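Local coordinates for Phthiocerol/phenolphthiocerol synthesis polyketide synthase type I PpsC (Mycobacterium tuberculosis, PDB 5NJI), which probably takes part in building the polyketide chains of phthiocerol and phenolphthiocerol lipids, its dehydratase domain removing water from beta-hydroxyacyl intermediates, at residues A[222-234]-A[267-279]. The protein carries 1 engineered substitution. Residues are numbered along the deposited sequence; the frame is centred on the assembly and turned at random. Where two conformers were deposited one is given.
Sequences FMLHPVMMDIALQ and FAGVHVYGDITRG. With 8Z2 (~{S}-[2-[3-[[(2~{R})-4-[[[(2~{R},3~{S},4~{R},5~{R})-5-(6-aminopurin-9-yl)-4-oxidanyl-3-phosphonooxy-oxolan-2-yl]methoxy-oxidanyl-phosphoryl]oxy-oxidanyl-phosphoryl]oxy-3,3-dimethyl-2-oxidanyl-butanoyl]amino]propanoylamino]ethyl] (~{E})-dodec-2-enethioate), chain B.
Met229 and Phe267 meet in a CH-pi contact. The methionine chain is extended, with CG anti to the backbone N (chi1 178°). This carries CE over one ring face, 4.1 Å from the Phe267 centroid. Leu233 CD1 comes to the edge of the same ring, 3.8 Å from Phe267 CE1. Further apolar packing sets Leu224 against Ile276 and Val272, in the conformer given. Ile276 CD1 packs against the first turn of the helix, beside Met228 CB and 3.5 Å from His225 O. Thr277 CG2 meets the His225 ring obliquely, 3.7 Å from CD2.

The fold is the double hotdog of polyketide synthase dehydratases. Helix 226-234 packs against strand 262-272 and the turn after it. The helix carries Asp230 and Gln234, matching the family DxxxQ motif. Asp230 OD1 lies 3.5 Å from 8Z2 CA5, so this helix also lines the acyl pocket.

Polar links across the contact run through water. One water donates to Met223 O and Gly274 O and accepts from Ile276 N. Thr277 N (2.9 Å, an Asx turn) and OG1 reach Asp275 OD1 from the same face of its carboxylate plane. His225 N-caps the helix, ND1 accepting from Val227 N, while NE2 is hydrogen-bonded to Ala215 O.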
loop_
_atom_site.group_PDB
_atom_site.type_symbol
_atom_site.label_atom_id
_atom_site.label_comp_id
_atom_site.label_asym_id
_atom_site.label_seq_id
_atom_site.Cartn_x
_atom_site.Cartn_y
_atom_site.Cartn_z
ATOM N N PHE A 222 -12.408 4.561 -2.387
ATOM C CA PHE A 222 -11.079 4.020 -2.659
ATOM C C PHE A 222 -11.049 3.243 -3.969
ATOM O O PHE A 222 -11.927 2.416 -4.236
ATOM C CB PHE A 222 -10.604 3.097 -1.537
ATOM C CG PHE A 222 -10.363 3.779 -0.212
ATOM C CD1 PHE A 222 -10.061 5.124 -0.133
ATOM C CD2 PHE A 222 -10.404 3.046 0.961
ATOM C CE1 PHE A 222 -9.825 5.729 1.089
ATOM C CE2 PHE A 222 -10.174 3.632 2.172
ATOM C CZ PHE A 222 -9.885 4.986 2.245
ATOM N N MET A 223 -9.963 3.429 -4.671
ATOM C CA MET A 223 -9.667 2.681 -5.877
ATOM C C MET A 223 -9.004 1.355 -5.381
ATOM O O MET A 223 -9.351 0.268 -5.781
ATOM C CB MET A 223 -8.698 3.378 -6.860
ATOM C CG MET A 223 -9.172 4.673 -7.467
ATOM S SD MET A 223 -10.481 4.317 -8.593
ATOM C CE MET A 223 -9.585 3.427 -9.822
ATOM N N LEU A 224 -8.210 1.494 -4.413
ATOM C CA LEU A 224 -7.371 0.419 -3.834
ATOM C C LEU A 224 -7.382 0.599 -2.315
ATOM O O LEU A 224 -7.187 1.651 -1.898
ATOM C CB LEU A 224 -5.882 0.564 -4.375
ATOM C CG LEU A 224 -4.692 -0.359 -4.073
ATOM C CD1 LEU A 224 -5.007 -1.798 -4.455
ATOM C CD2 LEU A 224 -3.362 0.081 -4.710
ATOM N N HIS A 225 -7.931 -0.213 -1.606
ATOM C CA HIS A 225 -8.096 -0.059 -0.158
ATOM C C HIS A 225 -6.681 -0.184 0.501
ATOM O O HIS A 225 -6.154 -1.205 0.478
ATOM C CB HIS A 225 -9.097 -1.091 0.476
ATOM C CG HIS A 225 -9.579 -0.710 1.845
ATOM N ND1 HIS A 225 -8.732 -0.322 2.846
ATOM C CD2 HIS A 225 -10.828 -0.601 2.364
ATOM C CE1 HIS A 225 -9.430 0.001 3.914
ATOM N NE2 HIS A 225 -10.703 -0.165 3.648
ATOM N N PRO A 226 -6.141 0.879 1.078
ATOM C CA PRO A 226 -4.805 0.828 1.621
ATOM C C PRO A 226 -4.592 -0.254 2.719
ATOM O O PRO A 226 -3.588 -0.820 2.858
ATOM C CB PRO A 226 -4.603 2.242 2.221
ATOM C CG PRO A 226 -5.559 3.078 1.566
ATOM C CD PRO A 226 -6.695 2.238 1.121
ATOM N N VAL A 227 -5.609 -0.443 3.535
ATOM C CA VAL A 227 -5.403 -1.368 4.674
ATOM C C VAL A 227 -5.284 -2.774 4.119
ATOM O O VAL A 227 -4.526 -3.569 4.473
ATOM C CB VAL A 227 -6.558 -1.347 5.736
ATOM C CG1 VAL A 227 -6.340 -2.334 6.820
ATOM C CG2 VAL A 227 -6.771 0.073 6.215
ATOM N N MET A 228 -6.143 -3.067 3.160
ATOM C CA MET A 228 -6.040 -4.345 2.432
ATOM C C MET A 228 -4.608 -4.779 1.598
ATOM O O MET A 228 -3.998 -5.720 1.742
ATOM C CB MET A 228 -7.228 -4.688 1.467
ATOM C CG MET A 228 -7.334 -6.127 1.082
ATOM S SD MET A 228 -8.084 -6.981 2.508
ATOM C CE MET A 228 -8.697 -8.491 1.873
ATOM N N MET A 229 -4.165 -3.698 0.953
ATOM C CA MET A 229 -2.867 -3.723 0.325
ATOM C C MET A 229 -1.792 -3.935 1.440
ATOM O O MET A 229 -0.944 -4.709 1.290
ATOM C CB MET A 229 -2.488 -2.478 -0.496
ATOM C CG MET A 229 -1.101 -2.544 -1.075
ATOM S SD MET A 229 -0.950 -1.190 -2.221
ATOM C CE MET A 229 0.756 -1.313 -2.620
ATOM N N ASP A 230 -1.856 -3.183 2.544
ATOM C CA ASP A 230 -0.871 -3.388 3.587
ATOM C C ASP A 230 -0.928 -4.812 4.128
ATOM O O ASP A 230 0.118 -5.420 4.372
ATOM C CB ASP A 230 -1.062 -2.383 4.726
ATOM C CG ASP A 230 0.106 -2.412 5.703
ATOM O OD1 ASP A 230 1.167 -1.837 5.363
ATOM O OD2 ASP A 230 -0.013 -3.039 6.783
ATOM N N ILE A 231 -2.139 -5.345 4.344
ATOM C CA ILE A 231 -2.294 -6.715 4.835
ATOM C C ILE A 231 -1.637 -7.689 3.874
ATOM O O ILE A 231 -0.906 -8.599 4.283
ATOM C CB ILE A 231 -3.788 -7.040 5.050
ATOM C CG1 ILE A 231 -4.342 -6.290 6.256
ATOM C CG2 ILE A 231 -4.005 -8.557 5.240
ATOM C CD1 ILE A 231 -5.880 -6.168 6.241
ATOM N N ALA A 232 -1.845 -7.491 2.577
ATOM C CA ALA A 232 -1.161 -8.334 1.599
ATOM C C ALA A 232 0.357 -8.252 1.749
ATOM O O ALA A 232 1.044 -9.274 1.702
ATOM C CB ALA A 232 -1.575 -7.947 0.183
ATOM N N LEU A 233 0.903 -7.048 1.943
ATOM C CA LEU A 233 2.351 -6.880 2.112
ATOM C C LEU A 233 2.878 -7.534 3.383
ATOM O O LEU A 233 4.032 -7.969 3.416
ATOM C CB LEU A 233 2.708 -5.392 2.145
ATOM C CG LEU A 233 2.377 -4.569 0.902
ATOM C CD1 LEU A 233 2.713 -3.110 1.169
ATOM C CD2 LEU A 233 3.142 -5.098 -0.312
ATOM N N GLN A 234 2.065 -7.587 4.442
ATOM C CA GLN A 234 2.494 -8.179 5.698
ATOM C C GLN A 234 2.927 -9.621 5.509
ATOM O O GLN A 234 3.728 -10.125 6.299
ATOM C CB GLN A 234 1.367 -8.126 6.715
ATOM C CG GLN A 234 1.024 -6.751 7.231
ATOM C CD GLN A 234 -0.279 -6.772 7.993
ATOM O OE1 GLN A 234 -0.739 -7.824 8.414
ATOM N NE2 GLN A 234 -0.905 -5.606 8.145
ATOM N N PHE A 267 7.697 0.923 -4.785
ATOM C CA PHE A 267 6.866 -0.080 -5.423
ATOM C C PHE A 267 7.058 0.061 -6.917
ATOM O O PHE A 267 7.234 1.174 -7.424
ATOM C CB PHE A 267 5.373 0.075 -5.107
ATOM C CG PHE A 267 5.014 -0.017 -3.644
ATOM C CD1 PHE A 267 4.954 -1.228 -2.987
ATOM C CD2 PHE A 267 4.666 1.117 -2.945
ATOM C CE1 PHE A 267 4.604 -1.289 -1.644
ATOM C CE2 PHE A 267 4.304 1.056 -1.609
ATOM C CZ PHE A 267 4.278 -0.155 -0.964
ATOM N N ALA A 268 7.063 -1.056 -7.629
ATOM C CA ALA A 268 7.032 -0.994 -9.077
ATOM C C ALA A 268 6.019 -2.001 -9.588
ATOM O O ALA A 268 5.951 -3.124 -9.089
ATOM C CB ALA A 268 8.401 -1.270 -9.684
ATOM N N GLY A 269 5.223 -1.588 -10.568
ATOM C CA GLY A 269 4.271 -2.496 -11.177
ATOM C C GLY A 269 3.180 -2.898 -10.206
ATOM O O GLY A 269 3.052 -4.076 -9.851
ATOM N N VAL A 270 2.413 -1.927 -9.731
ATOM C CA VAL A 270 1.245 -2.205 -8.908
ATOM C C VAL A 270 0.049 -2.318 -9.843
ATOM O O VAL A 270 -0.361 -1.337 -10.472
ATOM C CB VAL A 270 1.015 -1.133 -7.836
ATOM C CG1 VAL A 270 -0.208 -1.487 -7.015
ATOM C CG2 VAL A 270 2.219 -1.006 -6.947
ATOM N N HIS A 271 -0.491 -3.532 -9.955
ATOM C CA HIS A 271 -1.613 -3.834 -10.825
ATOM C C HIS A 271 -2.846 -4.127 -9.990
ATOM O O HIS A 271 -2.779 -4.917 -9.040
ATOM C CB HIS A 271 -1.292 -5.037 -11.710
ATOM C CG HIS A 271 0.018 -4.926 -12.408
ATOM N ND1 HIS A 271 0.164 -4.261 -13.607
ATOM C CD2 HIS A 271 1.245 -5.386 -12.079
ATOM C CE1 HIS A 271 1.427 -4.322 -13.989
ATOM N NE2 HIS A 271 2.106 -4.995 -13.077
ATOM N N VAL A 272 -3.963 -3.492 -10.343
ATOM C CA VAL A 272 -5.221 -3.630 -9.628
ATOM C C VAL A 272 -6.277 -4.052 -10.635
ATOM O O VAL A 272 -6.562 -3.323 -11.592
ATOM C CB VAL A 272 -5.637 -2.331 -8.921
ATOM C CG1 VAL A 272 -6.781 -2.615 -7.987
ATOM C CG2 VAL A 272 -4.451 -1.731 -8.186
ATOM N N TYR A 273 -6.840 -5.234 -10.434
ATOM C CA TYR A 273 -7.759 -5.793 -11.409
ATOM C C TYR A 273 -9.197 -5.802 -10.943
ATOM O O TYR A 273 -10.092 -6.049 -11.761
ATOM C CB TYR A 273 -7.330 -7.224 -11.773
ATOM C CG TYR A 273 -5.920 -7.306 -12.307
ATOM C CD1 TYR A 273 -5.551 -6.657 -13.479
ATOM C CD2 TYR A 273 -4.947 -8.055 -11.648
ATOM C CE1 TYR A 273 -4.254 -6.724 -13.952
ATOM C CE2 TYR A 273 -3.666 -8.113 -12.105
ATOM C CZ TYR A 273 -3.320 -7.482 -13.267
ATOM O OH TYR A 273 -2.013 -7.600 -13.684
ATOM N N GLY A 274 -9.440 -5.581 -9.662
ATOM C CA GLY A 274 -10.779 -5.508 -9.128
ATOM C C GLY A 274 -10.751 -4.941 -7.727
ATOM O O GLY A 274 -9.747 -4.380 -7.290
ATOM N N ASP A 275 -11.871 -5.101 -7.028
ATOM C CA ASP A 275 -12.022 -4.608 -5.662
ATOM C C ASP A 275 -11.224 -5.498 -4.716
ATOM O O ASP A 275 -11.620 -6.636 -4.431
ATOM C CB ASP A 275 -13.503 -4.571 -5.292
ATOM C CG ASP A 275 -13.748 -4.124 -3.859
ATOM O OD1 ASP A 275 -12.778 -3.885 -3.107
ATOM O OD2 ASP A 275 -14.928 -4.002 -3.471
ATOM N N ILE A 276 -10.092 -4.985 -4.212
ATOM C CA ILE A 276 -9.205 -5.837 -3.434
ATOM C C ILE A 276 -9.769 -6.189 -2.063
ATOM O O ILE A 276 -9.257 -7.113 -1.420
ATOM C CB ILE A 276 -7.787 -5.224 -3.339
ATOM C CG1 ILE A 276 -7.748 -3.948 -2.526
ATOM C CG2 ILE A 276 -7.231 -4.934 -4.735
ATOM C CD1 ILE A 276 -6.320 -3.606 -2.035
ATOM N N THR A 277 -10.848 -5.536 -1.618
ATOM C CA THR A 277 -11.453 -5.955 -0.358
ATOM C C THR A 277 -12.115 -7.318 -0.466
ATOM O O THR A 277 -12.473 -7.881 0.571
ATOM C CB THR A 277 -12.502 -4.961 0.165
ATOM O OG1 THR A 277 -13.615 -4.874 -0.728
ATOM C CG2 THR A 277 -11.900 -3.576 0.380
ATOM N N ARG A 278 -12.270 -7.855 -1.683
ATOM C CA ARG A 278 -12.711 -9.235 -1.866
ATOM C C ARG A 278 -11.572 -10.232 -1.740
ATOM O O ARG A 278 -11.788 -11.435 -1.933
ATOM C CB ARG A 278 -13.382 -9.399 -3.235
ATOM C CG ARG A 278 -14.666 -8.581 -3.405
ATOM C CD ARG A 278 -15.482 -8.993 -4.648
ATOM N NE ARG A 278 -14.856 -8.618 -5.921
ATOM C CZ ARG A 278 -14.180 -9.451 -6.719
ATOM N NH1 ARG A 278 -14.022 -10.728 -6.394
ATOM N NH2 ARG A 278 -13.654 -9.009 -7.857
ATOM N N GLY A 279 -10.352 -9.779 -1.468
ATOM C CA GLY A 279 -9.240 -10.700 -1.404
ATOM C C GLY A 279 -9.306 -11.569 -0.168
ATOM O O GLY A 279 -9.601 -11.102 0.932
HETATM C C2 8Z2 B . 14.321 11.055 -6.244
HETATM C C4 8Z2 B . 15.500 11.025 -4.221
HETATM C C5 8Z2 B . 15.698 12.318 -4.324
HETATM C C6 8Z2 B . 15.253 12.989 -5.357
HETATM C C8 8Z2 B . 16.639 11.711 -2.530
HETATM C C10 8Z2 B . 8.986 -7.400 6.674
HETATM C C11 8Z2 B . 10.036 -8.265 6.105
HETATM C C12 8Z2 B . 11.241 -8.251 6.966
HETATM N N9 8Z2 B . 16.033 10.659 -3.073
HETATM N N7 8Z2 B . 16.369 12.728 -3.279
HETATM N N3 8Z2 B . 14.812 10.364 -5.170
HETATM N N1 8Z2 B . 14.568 12.395 -6.334
HETATM N N6 8Z2 B . 15.530 14.269 -5.325
HETATM C "C1'" 8Z2 B . 15.752 9.081 -3.034
HETATM C "C2'" 8Z2 B . 16.876 8.625 -3.885
HETATM O "O2'" 8Z2 B . 16.137 7.734 -4.710
HETATM C "C3'" 8Z2 B . 17.909 8.026 -2.796
HETATM O "O3'" 8Z2 B . 19.239 7.995 -3.390
HETATM C "C4'" 8Z2 B . 16.829 6.857 -2.287
HETATM O "O4'" 8Z2 B . 15.672 7.792 -2.074
HETATM C "C5'" 8Z2 B . 16.924 6.000 -1.035
HETATM O "O5'" 8Z2 B . 16.921 6.675 0.166
HETATM P P1 8Z2 B . 17.863 7.727 0.602
HETATM O O11 8Z2 B . 17.134 8.878 0.082
HETATM O O12 8Z2 B . 19.174 7.813 -0.091
HETATM O O6 8Z2 B . 18.074 7.806 2.293
HETATM P P2 8Z2 B . 17.384 8.993 3.142
HETATM O O21 8Z2 B . 16.884 10.201 2.243
HETATM O O22 8Z2 B . 17.919 9.663 4.256
HETATM O O7 8Z2 B . 16.165 8.034 3.658
HETATM C CPA 8Z2 B . 16.042 6.603 3.580
HETATM C CPB 8Z2 B . 14.666 6.319 4.240
HETATM C CP8 8Z2 B . 13.625 7.148 3.466
HETATM C CP7 8Z2 B . 14.298 4.871 4.192
HETATM C CP9 8Z2 B . 14.726 6.775 5.693
HETATM O OP3 8Z2 B . 13.683 6.704 2.169
HETATM C CP6 8Z2 B . 12.173 7.028 3.998
HETATM O OP2 8Z2 B . 11.945 7.376 5.100
HETATM N NP2 8Z2 B . 11.220 6.720 3.131
HETATM C CP5 8Z2 B . 9.805 6.628 3.412
HETATM C CP4 8Z2 B . 9.444 5.196 3.758
HETATM C CP3 8Z2 B . 7.930 5.144 4.065
HETATM O OP1 8Z2 B . 7.361 6.119 4.420
HETATM N NP1 8Z2 B . 7.316 3.993 3.938
HETATM C CP2 8Z2 B . 5.909 3.843 4.153
HETATM C CP1 8Z2 B . 5.567 3.821 5.600
HETATM S S 8Z2 B . 6.222 2.327 6.408
HETATM P P3 8Z2 B . 19.864 9.575 -3.849
HETATM O O31 8Z2 B . 19.414 10.508 -2.514
HETATM O O32 8Z2 B . 19.212 10.274 -4.878
HETATM O O33 8Z2 B . 21.302 9.777 -4.050
HETATM C CA1 8Z2 B . 5.276 1.243 5.880
HETATM C CA2 8Z2 B . 5.517 -0.123 6.406
HETATM O OA1 8Z2 B . 4.371 1.350 5.114
HETATM C CA3 8Z2 B . 4.667 -1.216 5.889
HETATM C CA4 8Z2 B . 4.946 -2.576 6.382
HETATM C CA5 8Z2 B . 4.209 -3.648 5.620
HETATM C CA6 8Z2 B . 4.595 -5.022 6.144
HETATM C CA7 8Z2 B . 5.984 -5.455 5.622
HETATM C CA8 8Z2 B . 6.605 -6.560 6.452
HETATM C CA9 8Z2 B . 7.811 -7.270 5.779
HETATM O O HOH W 1 -9.388 -2.326 -5.489
HETATM O O HOH W 2 -10.458 -1.640 -2.776
#